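HTH-type transcriptional regulator LysG (Mycobacterium tuberculosis, PDB 3ISP) binds DNA as a homodimeric LysR-type transcriptional regulator, and probably activates expression of the exporter LysE while repressing its own gene. Local coordinates at residues A[21-26]-A[57-62]; A[158-163]-A[287-292]; A[165-170]-A[256-261]; A[182-187]-A[208-213]. All coordinates share one frame; numbering follows the deposited sequence.

Contact 1: A[21-26]-A[57-62]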
loop_
_atom_site.group_PDB
_atom_site.type_symbol
_atom_site.label_atom_id
_atom_site.label_comp_id
_atom_site.label_asym_id
_atom_site.label_seq_id
_atom_site.Cartn_x
_atom_site.Cartn_y
_atom_site.Cartn_z
ATOM N N GLY A 21 3.338 20.657 -5.853
ATOM C CA GLY A 21 1.972 20.154 -5.795
ATOM C C GLY A 21 0.862 21.135 -6.148
ATOM O O GLY A 21 -0.159 21.184 -5.461
ATOM N N SER A 22 1.054 21.906 -7.216
ATOM C CA SER A 22 0.058 22.871 -7.688
ATOM C C SER A 22 0.480 23.510 -9.002
ATOM O O SER A 22 1.652 23.837 -9.187
ATOM C CB SER A 22 -0.150 23.975 -6.654
ATOM O OG SER A 22 -0.637 25.154 -7.273
ATOM N N PHE A 23 -0.472 23.704 -9.913
ATOM C CA PHE A 23 -0.182 24.392 -11.174
ATOM C C PHE A 23 -0.007 25.899 -10.971
ATOM O O PHE A 23 0.866 26.519 -11.575
ATOM C CB PHE A 23 -1.275 24.126 -12.212
ATOM C CG PHE A 23 -1.030 22.907 -13.064
ATOM C CD1 PHE A 23 -0.849 21.661 -12.487
ATOM C CD2 PHE A 23 -0.997 23.006 -14.443
ATOM C CE1 PHE A 23 -0.633 20.543 -13.271
ATOM C CE2 PHE A 23 -0.781 21.892 -15.230
ATOM C CZ PHE A 23 -0.600 20.660 -14.644
ATOM N N ASP A 24 -0.848 26.478 -10.117
ATOM C CA ASP A 24 -0.776 27.901 -9.794
ATOM C C ASP A 24 0.507 28.235 -9.042
ATOM O O ASP A 24 1.178 29.228 -9.344
ATOM C CB ASP A 24 -1.994 28.331 -8.969
ATOM C CG ASP A 24 -3.189 28.696 -9.835
ATOM O OD1 ASP A 24 -3.047 28.710 -11.078
ATOM O OD2 ASP A 24 -4.270 28.973 -9.268
ATOM N N ALA A 25 0.841 27.406 -8.057
ATOM C CA ALA A 25 2.058 27.612 -7.288
ATOM C C ALA A 25 3.252 27.689 -8.225
ATOM O O ALA A 25 3.947 28.700 -8.274
ATOM C CB ALA A 25 2.243 26.504 -6.267
ATOM N N ALA A 26 3.472 26.627 -8.989
ATOM C CA ALA A 26 4.644 26.538 -9.851
ATOM C C ALA A 26 4.649 27.602 -10.941
ATOM O O ALA A 26 5.653 27.784 -11.630
ATOM C CB ALA A 26 4.748 25.157 -10.460
ATOM N N LYS A 57 -5.876 17.346 -6.545
ATOM C CA LYS A 57 -5.542 17.648 -5.145
ATOM C C LYS A 57 -4.103 18.140 -4.920
ATOM O O LYS A 57 -3.846 19.329 -5.081
ATOM C CB LYS A 57 -5.901 16.446 -4.265
ATOM C CG LYS A 57 -6.366 16.789 -2.866
ATOM C CD LYS A 57 -7.877 16.904 -2.795
ATOM C CE LYS A 57 -8.339 16.732 -1.365
ATOM N NZ LYS A 57 -7.701 15.528 -0.764
ATOM N N PRO A 58 -3.164 17.252 -4.526
ATOM C CA PRO A 58 -1.773 17.695 -4.664
ATOM C C PRO A 58 -1.184 17.076 -5.926
ATOM O O PRO A 58 -1.399 15.890 -6.170
ATOM C CB PRO A 58 -1.082 17.086 -3.433
ATOM C CG PRO A 58 -2.141 16.256 -2.718
ATOM C CD PRO A 58 -3.230 16.028 -3.711
ATOM N N CYS A 59 -0.461 17.855 -6.721
ATOM C CA CYS A 59 0.070 17.338 -7.974
ATOM C C CYS A 59 1.272 16.427 -7.754
ATOM O O CYS A 59 2.243 16.803 -7.107
ATOM C CB CYS A 59 0.443 18.484 -8.910
ATOM S SG CYS A 59 -0.922 19.589 -9.262
ATOM N N ARG A 60 1.195 15.220 -8.295
ATOM C CA ARG A 60 2.301 14.284 -8.203
ATOM C C ARG A 60 2.641 13.736 -9.585
ATOM O O ARG A 60 1.821 13.775 -10.502
ATOM C CB ARG A 60 1.961 13.142 -7.245
ATOM C CG ARG A 60 0.666 12.409 -7.575
ATOM C CD ARG A 60 0.577 11.061 -6.854
ATOM N NE ARG A 60 -0.497 10.203 -7.368
ATOM C CZ ARG A 60 -1.794 10.396 -7.129
ATOM N NH1 ARG A 60 -2.200 11.431 -6.396
ATOM N NH2 ARG A 60 -2.688 9.558 -7.633
ATOM N N ALA A 61 3.857 13.231 -9.728
ATOM C CA ALA A 61 4.272 12.600 -10.966
ATOM C C ALA A 61 3.549 11.269 -11.149
ATOM O O ALA A 61 3.282 10.556 -10.180
ATOM C CB ALA A 61 5.787 12.383 -10.965
ATOM N N THR A 62 3.225 10.938 -12.393
ATOM C CA THR A 62 2.770 9.603 -12.704
ATOM C C THR A 62 4.017 8.763 -12.782
ATOM O O THR A 62 5.128 9.281 -12.766
ATOM C CB THR A 62 2.085 9.526 -14.057
ATOM O OG1 THR A 62 2.998 9.956 -15.069
ATOM C CG2 THR A 62 0.846 10.392 -14.089
#
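Cys59 lies against the turn Gly21-Ser22 and the ring of Phe23, and carries most of the contact between 21-26 and 57-62. Backbone packing comes first: the CA atoms of Gly21 and Cys59 are 4.0 Å apart, and Gly21 CA lies 3.5 Å from Cys59 N. Gly21 leaves helix 9-20 with positive phi, a conformation that favours glycine, and its backbone lies directly against that of Cys59. Its carbonyl O also reaches Pro58 CA, while the Cys59 CB rests over Gly21 CA and C.

The second kind of interaction is sulfur-aromatic. Cys59 SG stands anti to its own carbonyl carbon (chi1 -57°), which turns it toward the start of helix 23-27. There it meets Phe23 CD1 at 3.8 Å. The sulfur is 5.1 Å from the ring centroid and 87° off the ring normal, so it touches the edge in the plane of the ring. The same sulfur is 3.7 Å from Ser22 N.

No hydrogen bond joins the two segments, and the polar work is done within 21-26. Ser22 is the N-cap of helix 23-27: its OG accepts from Ala25 N at 2.8 Å, nearly straight at 171°.

The contact belongs to a winged helix-turn-helix domain, at the first helix of the predicted DNA-binding motif. Phe23 packs on Val17 of helix 9-20 and on Val37, Ser38 and Ile41 of helix 34-48. Cys59 meets Val17 as well as Val53, thereby tying the two-stranded wing 53-54/60-61 to the helices.

Contact 2: A[158-163]-A[287-292]; sequences HPLGEM and AAASGL
Leu292 is the main bump here, a branched side chain pushed against strand 158-163 where Gly161 has no side chain to stand in its way. Its CG lies beside the backbone N (chi1 -70°), and the two methyls spread along the strand. CD1 settles by Leu160, 3.6 Å from Leu160 O and 4.1 Å from Leu160 CB. CD2 goes the other way and meets Met163 CB at 4.1 Å, while Leu292 CB sits 3.5 Å from Glu162 O. The leucine thus spans the strand from Leu160 to Met163.

A smaller bump is the methyl of Ala289, which fits beside Leu160, with its CB 4.0 Å from Leu160 CD2. Ala289 is the first residue past helix 276-288 and opens a type I turn to Leu292, closed by Leu292 N to Ala289 O (2.9 Å); the turn presents both side chains to the strand. Trp109 also packs against Ala289 and Leu292.

No hydrogen bond crosses between the two segments; just past them, Tyr293 supplies a backbone bond to Glu162. Between 158-163 and 287-292 themselves, methyl and methylene groups meet one another and the strand carbonyls, so here the fit rests on shape rather than on polar pairing.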
loop_
_atom_site.group_PDB
_atom_site.type_symbol
_atom_site.label_atom_id
_atom_site.label_comp_id
_atom_site.label_asym_id
_atom_site.label_seq_id
_atom_site.Cartn_x
_atom_site.Cartn_y
_atom_site.Cartn_z
ATOM N N HIS A 158 28.891 2.242 -6.967
ATOM C CA HIS A 158 30.222 2.090 -6.366
ATOM C C HIS A 158 30.199 1.238 -5.093
ATOM O O HIS A 158 29.489 1.551 -4.135
ATOM C CB HIS A 158 30.795 3.446 -5.983
ATOM C CG HIS A 158 30.981 4.377 -7.134
ATOM N ND1 HIS A 158 30.032 5.305 -7.500
ATOM C CD2 HIS A 158 32.019 4.545 -7.986
ATOM C CE1 HIS A 158 30.474 6.000 -8.531
ATOM N NE2 HIS A 158 31.679 5.561 -8.841
ATOM N N PRO A 159 31.001 0.168 -5.060
ATOM C CA PRO A 159 31.039 -0.614 -3.824
ATOM C C PRO A 159 31.791 0.167 -2.783
ATOM O O PRO A 159 32.731 0.889 -3.114
ATOM C CB PRO A 159 31.822 -1.861 -4.222
ATOM C CG PRO A 159 31.767 -1.885 -5.727
ATOM C CD PRO A 159 31.782 -0.459 -6.133
ATOM N N LEU A 160 31.373 0.041 -1.531
ATOM C CA LEU A 160 31.972 0.810 -0.454
ATOM C C LEU A 160 32.705 -0.105 0.515
ATOM O O LEU A 160 33.588 0.345 1.242
ATOM C CB LEU A 160 30.888 1.579 0.284
ATOM C CG LEU A 160 30.289 2.765 -0.463
ATOM C CD1 LEU A 160 29.025 3.192 0.252
ATOM C CD2 LEU A 160 31.272 3.909 -0.523
ATOM N N GLY A 161 32.342 -1.390 0.485
ATOM C CA GLY A 161 32.778 -2.370 1.461
ATOM C C GLY A 161 31.582 -3.056 2.105
ATOM O O GLY A 161 30.454 -2.888 1.680
ATOM N N GLU A 162 31.819 -3.841 3.143
ATOM C CA GLU A 162 30.710 -4.425 3.896
ATOM C C GLU A 162 30.708 -3.960 5.353
ATOM O O GLU A 162 31.771 -3.713 5.939
ATOM C CB GLU A 162 30.755 -5.947 3.818
ATOM C CG GLU A 162 30.784 -6.468 2.407
ATOM C CD GLU A 162 30.886 -7.978 2.356
ATOM O OE1 GLU A 162 31.218 -8.588 3.407
ATOM O OE2 GLU A 162 30.638 -8.543 1.260
ATOM N N MET A 163 29.507 -3.813 5.911
ATOM C CA MET A 163 29.324 -3.455 7.326
ATOM C C MET A 163 29.056 -4.746 8.092
ATOM O O MET A 163 28.248 -5.560 7.657
ATOM C CB MET A 163 28.154 -2.460 7.479
ATOM C CG MET A 163 27.703 -2.162 8.914
ATOM S SD MET A 163 26.655 -0.692 9.066
ATOM C CE MET A 163 25.567 -0.964 7.690
ATOM N N ALA A 287 35.945 7.494 0.692
ATOM C CA ALA A 287 37.024 7.577 1.662
ATOM C C ALA A 287 36.501 7.455 3.090
ATOM O O ALA A 287 37.175 6.920 3.965
ATOM C CB ALA A 287 37.785 8.866 1.482
ATOM N N ALA A 288 35.299 7.955 3.328
ATOM C CA ALA A 288 34.707 7.865 4.646
ATOM C C ALA A 288 34.440 6.396 4.977
ATOM O O ALA A 288 34.334 6.000 6.152
ATOM C CB ALA A 288 33.429 8.674 4.705
ATOM N N ALA A 289 34.347 5.579 3.936
ATOM C CA ALA A 289 34.047 4.171 4.130
ATOM C C ALA A 289 35.293 3.277 4.076
ATOM O O ALA A 289 35.175 2.051 4.071
ATOM C CB ALA A 289 33.025 3.712 3.115
ATOM N N SER A 290 36.479 3.879 4.040
ATOM C CA SER A 290 37.690 3.081 3.950
ATOM C C SER A 290 37.788 2.141 5.142
ATOM O O SER A 290 38.499 1.136 5.105
ATOM C CB SER A 290 38.933 3.960 3.841
ATOM O OG SER A 290 39.064 4.818 4.953
ATOM N N GLY A 291 37.029 2.450 6.187
ATOM C CA GLY A 291 37.068 1.677 7.407
ATOM C C GLY A 291 36.104 0.514 7.479
ATOM O O GLY A 291 36.079 -0.200 8.482
ATOM N N LEU A 292 35.294 0.320 6.446
ATOM C CA LEU A 292 34.406 -0.838 6.412
ATOM C C LEU A 292 35.250 -2.097 6.214
ATOM O O LEU A 292 36.452 -2.010 5.963
ATOM C CB LEU A 292 33.370 -0.698 5.287
ATOM C CG LEU A 292 32.281 0.366 5.467
ATOM C CD1 LEU A 292 31.518 0.578 4.183
ATOM C CD2 LEU A 292 31.311 0.018 6.592
#

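Contact 3: A[165-170]-A[256-261]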
loop_
_atom_site.group_PDB
_atom_site.type_symbol
_atom_site.label_atom_id
_atom_site.label_comp_id
_atom_site.label_asym_id
_atom_site.label_seq_id
_atom_site.Cartn_x
_atom_site.Cartn_y
_atom_site.Cartn_z
ATOM N N TYR A 165 27.552 -6.878 11.276
ATOM C CA TYR A 165 26.528 -6.797 12.315
ATOM C C TYR A 165 26.677 -7.907 13.359
ATOM O O TYR A 165 26.601 -9.090 13.020
ATOM C CB TYR A 165 25.137 -6.879 11.688
ATOM C CG TYR A 165 24.693 -5.612 11.004
ATOM C CD1 TYR A 165 23.987 -4.646 11.695
ATOM C CD2 TYR A 165 24.967 -5.391 9.660
ATOM C CE1 TYR A 165 23.574 -3.493 11.082
ATOM C CE2 TYR A 165 24.560 -4.234 9.038
ATOM C CZ TYR A 165 23.866 -3.285 9.752
ATOM O OH TYR A 165 23.458 -2.120 9.145
ATOM N N LEU A 166 26.871 -7.520 14.623
ATOM C CA LEU A 166 27.002 -8.468 15.741
ATOM C C LEU A 166 25.683 -8.597 16.470
ATOM O O LEU A 166 25.063 -7.591 16.787
ATOM C CB LEU A 166 28.060 -7.978 16.724
ATOM C CG LEU A 166 29.370 -7.636 16.023
ATOM C CD1 LEU A 166 30.420 -7.074 16.968
ATOM C CD2 LEU A 166 29.877 -8.884 15.332
ATOM N N PRO A 167 25.249 -9.833 16.750
ATOM C CA PRO A 167 24.022 -10.056 17.529
ATOM C C PRO A 167 24.310 -9.812 19.006
ATOM O O PRO A 167 25.068 -10.584 19.591
ATOM C CB PRO A 167 23.727 -11.545 17.322
ATOM C CG PRO A 167 24.846 -12.074 16.443
ATOM C CD PRO A 167 25.965 -11.084 16.489
ATOM N N VAL A 168 23.737 -8.768 19.598
ATOM C CA VAL A 168 24.129 -8.407 20.950
ATOM C C VAL A 168 22.972 -8.167 21.922
ATOM O O VAL A 168 21.798 -8.192 21.539
ATOM C CB VAL A 168 25.085 -7.195 20.963
ATOM C CG1 VAL A 168 26.446 -7.596 20.481
ATOM C CG2 VAL A 168 24.525 -6.077 20.120
ATOM N N ALA A 169 23.338 -7.959 23.188
ATOM C CA ALA A 169 22.404 -7.713 24.279
ATOM C C ALA A 169 23.206 -7.390 25.524
ATOM O O ALA A 169 24.421 -7.572 25.551
ATOM C CB ALA A 169 21.523 -8.926 24.530
ATOM N N SER A 170 22.523 -6.910 26.555
ATOM C CA SER A 170 23.162 -6.627 27.829
ATOM C C SER A 170 23.258 -7.914 28.630
ATOM O O SER A 170 22.509 -8.860 28.380
ATOM C CB SER A 170 22.342 -5.611 28.603
ATOM O OG SER A 170 21.114 -6.196 28.990
ATOM N N ARG A 256 28.127 -10.267 23.215
ATOM C CA ARG A 256 27.706 -11.067 22.073
ATOM C C ARG A 256 26.865 -12.253 22.506
ATOM O O ARG A 256 27.310 -13.081 23.279
ATOM C CB ARG A 256 28.903 -11.560 21.265
ATOM C CG ARG A 256 29.553 -10.498 20.405
ATOM C CD ARG A 256 30.586 -11.106 19.466
ATOM N NE ARG A 256 29.979 -11.907 18.402
ATOM C CZ ARG A 256 30.537 -12.099 17.209
ATOM N NH1 ARG A 256 31.707 -11.544 16.931
ATOM N NH2 ARG A 256 29.930 -12.842 16.292
ATOM N N VAL A 257 25.649 -12.309 21.984
ATOM C CA VAL A 257 24.708 -13.402 22.175
ATOM C C VAL A 257 25.197 -14.720 21.572
ATOM O O VAL A 257 24.873 -15.803 22.056
ATOM C CB VAL A 257 23.375 -13.015 21.516
ATOM C CG1 VAL A 257 22.618 -14.239 20.988
ATOM C CG2 VAL A 257 22.543 -12.178 22.484
ATOM N N CYS A 258 25.962 -14.627 20.492
ATOM C CA CYS A 258 26.553 -15.816 19.881
ATOM C C CYS A 258 27.688 -15.465 18.913
ATOM O O CYS A 258 27.965 -14.293 18.649
ATOM C CB CYS A 258 25.494 -16.718 19.216
ATOM S SG CYS A 258 24.801 -16.147 17.639
ATOM N N ASP A 259 28.334 -16.501 18.394
ATOM C CA ASP A 259 29.587 -16.366 17.675
ATOM C C ASP A 259 29.413 -15.954 16.206
ATOM O O ASP A 259 30.380 -15.589 15.534
ATOM C CB ASP A 259 30.339 -17.688 17.760
ATOM C CG ASP A 259 31.826 -17.494 17.864
ATOM O OD1 ASP A 259 32.244 -16.352 18.176
ATOM O OD2 ASP A 259 32.569 -18.476 17.634
ATOM N N ILE A 260 28.176 -16.004 15.719
ATOM C CA ILE A 260 27.876 -15.682 14.329
ATOM C C ILE A 260 27.743 -14.183 14.072
ATOM O O ILE A 260 27.453 -13.417 14.983
ATOM C CB ILE A 260 26.563 -16.319 13.908
ATOM C CG1 ILE A 260 26.489 -17.755 14.421
ATOM C CG2 ILE A 260 26.399 -16.240 12.396
ATOM C CD1 ILE A 260 25.267 -18.487 13.950
ATOM N N HIS A 261 27.947 -13.768 12.828
ATOM C CA HIS A 261 27.732 -12.376 12.442
ATOM C C HIS A 261 27.125 -12.231 11.034
ATOM O O HIS A 261 26.914 -13.220 10.325
ATOM C CB HIS A 261 29.027 -11.565 12.556
ATOM C CG HIS A 261 30.165 -12.112 11.745
ATOM N ND1 HIS A 261 30.126 -12.201 10.371
ATOM C CD2 HIS A 261 31.379 -12.576 12.119
ATOM C CE1 HIS A 261 31.263 -12.710 9.933
ATOM N NE2 HIS A 261 32.042 -12.941 10.974
#
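Pro167 and Val257 form the close-packed part of this contact. Val257 N donates to Pro167 O at 3.0 Å, with an angle of 153° at the hydrogen, and this is the hydrogen bond that joins the two segments. Beside it the Val257 side chain packs toward the strand: CG2, the branch lying beside the backbone N, reaches Ala169 CB at 4.0 Å. The proline ring presses into the bend of 256-261, its CG 4.2 Å from Cys258 SG and its CD beside Ile260 O. Leu205 of helix 201-210 and Met239 of strand 238-241 also touch Pro167.

The other side is looser and partly exposed. Arg256 points its CB away from the strand, then bends at chi3 (70°) so that the guanidinium folds back across the loop. NE donates to Cys258 O at 3.1 Å, tilted from the guanidinium plane, and NH2 adds a weak bond to Ile260 O; these bonds tie the side chain to the backbone of its own loop. Leu166 CD2 lies over one face of the group, offset toward its rim, 3.6 Å from NH1. Farther along, His261 CB rests against Tyr165 O.

Strands 155-169 and 255-271 are antiparallel neighbours, and their long course through the regulatory domain is typical of the two-lobed periplasmic-binding-protein fold of LysR-type regulators.

Contact 4: A[182-187]-A[208-213]; sequences FTAAAA and KAFRRA
Ala184 and Phe210 are the nearest backbones, with CA atoms 6.9 Å apart where a short helical turn at 184-187 faces the end of helix 201-210. The contact lies at the surface of the LysR substrate-binding domain, which has the periplasmic-binding-protein fold. The turn is tied by Ala187 N to Thr183 O (2.7 Å), while Arg211 leaves the helix with positive phi.

Phe210 is the side chain that fills the space between them, its ring directed toward the loop. There it forms a T-shaped (edge-to-face) pair with Phe182: the edge of Phe210 addresses a face of Phe182, with centroids 5.5 Å apart and planes at 66°. CE1 of Phe210 makes the approach, 4.1 Å from Phe182 CE2 and offset toward the rim of that ring. One face of the Phe210 ring is covered by Ala184, whose CB is 3.6 Å from Phe210 CD2, and the Ala187 methyl adds a looser touch.

Phe182 also meets Trp237 edge-to-face and touches Leu205. At the outer margin the long, exposed side chain of Arg212, bent at chi3 (-42°), reaches back over the loop, bringing its NH1 to 3.9 Å from Ala184 CB.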
loop_
_atom_site.group_PDB
_atom_site.type_symbol
_atom_site.label_atom_id
_atom_site.label_comp_id
_atom_site.label_asym_id
_atom_site.label_seq_id
_atom_site.Cartn_x
_atom_site.Cartn_y
_atom_site.Cartn_z
ATOM N N PHE A 182 22.638 -19.702 23.047
ATOM C CA PHE A 182 21.764 -19.274 21.963
ATOM C C PHE A 182 21.131 -20.452 21.212
ATOM O O PHE A 182 21.327 -20.631 20.004
ATOM C CB PHE A 182 22.537 -18.340 21.014
ATOM C CG PHE A 182 21.656 -17.472 20.157
ATOM C CD1 PHE A 182 20.468 -16.951 20.659
ATOM C CD2 PHE A 182 22.021 -17.166 18.856
ATOM C CE1 PHE A 182 19.656 -16.154 19.868
ATOM C CE2 PHE A 182 21.214 -16.369 18.059
ATOM C CZ PHE A 182 20.033 -15.864 18.563
ATOM N N THR A 183 20.355 -21.246 21.943
ATOM C CA THR A 183 19.671 -22.394 21.369
ATOM C C THR A 183 18.414 -21.977 20.616
ATOM O O THR A 183 17.904 -20.884 20.822
ATOM C CB THR A 183 19.268 -23.359 22.474
ATOM O OG1 THR A 183 20.390 -23.575 23.335
ATOM C CG2 THR A 183 18.803 -24.690 21.886
ATOM N N ALA A 184 17.911 -22.849 19.750
ATOM C CA ALA A 184 16.655 -22.584 19.048
ATOM C C ALA A 184 15.428 -22.700 19.971
ATOM O O ALA A 184 14.316 -22.317 19.602
ATOM C CB ALA A 184 16.510 -23.500 17.828
ATOM N N ALA A 185 15.630 -23.241 21.166
ATOM C CA ALA A 185 14.557 -23.286 22.150
ATOM C C ALA A 185 14.601 -22.004 22.957
ATOM O O ALA A 185 13.566 -21.483 23.380
ATOM C CB ALA A 185 14.699 -24.503 23.066
ATOM N N ALA A 186 15.814 -21.502 23.171
ATOM C CA ALA A 186 16.013 -20.246 23.883
ATOM C C ALA A 186 15.671 -19.065 22.981
ATOM O O ALA A 186 15.067 -18.094 23.431
ATOM C CB ALA A 186 17.444 -20.136 24.392
ATOM N N ALA A 187 16.043 -19.168 21.707
ATOM C CA ALA A 187 15.822 -18.089 20.745
ATOM C C ALA A 187 14.355 -17.930 20.358
ATOM O O ALA A 187 13.952 -16.888 19.838
ATOM C CB ALA A 187 16.681 -18.291 19.506
ATOM N N LYS A 208 20.915 -18.085 9.589
ATOM C CA LYS A 208 22.321 -18.445 9.555
ATOM C C LYS A 208 22.685 -19.354 10.734
ATOM O O LYS A 208 23.522 -20.252 10.619
ATOM C CB LYS A 208 23.182 -17.180 9.564
ATOM C CG LYS A 208 24.631 -17.392 9.179
ATOM C CD LYS A 208 25.357 -16.071 8.964
ATOM C CE LYS A 208 26.729 -16.298 8.344
ATOM N NZ LYS A 208 27.686 -15.192 8.623
ATOM N N ALA A 209 22.034 -19.122 11.869
ATOM C CA ALA A 209 22.392 -19.798 13.107
ATOM C C ALA A 209 21.719 -21.153 13.251
ATOM O O ALA A 209 22.268 -22.061 13.879
ATOM C CB ALA A 209 22.048 -18.919 14.295
ATOM N N PHE A 210 20.527 -21.285 12.680
ATOM C CA PHE A 210 19.734 -22.491 12.873
ATOM C C PHE A 210 19.155 -23.030 11.570
ATOM O O PHE A 210 18.211 -23.817 11.582
ATOM C CB PHE A 210 18.605 -22.233 13.872
ATOM C CG PHE A 210 19.064 -21.648 15.181
ATOM C CD1 PHE A 210 19.028 -20.279 15.393
ATOM C CD2 PHE A 210 19.510 -22.467 16.206
ATOM C CE1 PHE A 210 19.436 -19.741 16.600
ATOM C CE2 PHE A 210 19.919 -21.934 17.416
ATOM C CZ PHE A 210 19.883 -20.572 17.613
ATOM N N ARG A 211 19.722 -22.595 10.452
ATOM C CA ARG A 211 19.359 -23.109 9.133
ATOM C C ARG A 211 17.844 -23.161 8.956
ATOM O O ARG A 211 17.332 -23.770 8.011
ATOM C CB ARG A 211 19.974 -24.498 8.925
ATOM C CG ARG A 211 21.344 -24.664 9.581
ATOM C CD ARG A 211 21.524 -26.064 10.157
ATOM N NE ARG A 211 22.197 -26.048 11.459
ATOM C CZ ARG A 211 23.439 -26.476 11.678
ATOM N NH1 ARG A 211 24.170 -26.967 10.680
ATOM N NH2 ARG A 211 23.951 -26.418 12.902
ATOM N N ARG A 212 17.140 -22.495 9.866
ATOM C CA ARG A 212 15.687 -22.537 9.931
ATOM C C ARG A 212 15.129 -21.116 10.026
ATOM O O ARG A 212 15.584 -20.212 9.324
ATOM C CB ARG A 212 15.253 -23.354 11.152
ATOM C CG ARG A 212 13.824 -23.880 11.119
ATOM C CD ARG A 212 13.395 -24.312 12.516
ATOM N NE ARG A 212 14.466 -25.025 13.211
ATOM C CZ ARG A 212 14.456 -25.311 14.510
ATOM N NH1 ARG A 212 15.476 -25.968 15.055
ATOM N NH2 ARG A 212 13.429 -24.939 15.267
ATOM N N ALA A 213 14.146 -20.931 10.903
ATOM C CA ALA A 213 13.511 -19.634 11.118
ATOM C C ALA A 213 12.584 -19.758 12.311
ATOM O O ALA A 213 11.677 -20.597 12.319
ATOM C CB ALA A 213 12.738 -19.183 9.884
#

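Contact 1 stands apart, in the DNA-binding domain, its centre about 39 to 51 Å from the centres of the others, which share the regulatory domain. Contacts 2 and 3 both use strand 155-169, one packing the turn that follows helix 276-288 on it, the other setting it against the irregular stretch 256-261. Contacts 3 and 4 touch: Phe182 packs on Val257 and Cys258, and Lys208 NZ probably bonds His261 O. Contacts 1 and 4 are surface contacts that each involve a phenylalanine ring: its edge meets a sulfur in contact 1, and two rings pair in contact 4. Contacts 2 and 3 are partly buried; contact 2 is aliphatic, and contact 3 alone has a hydrogen bond between its segments.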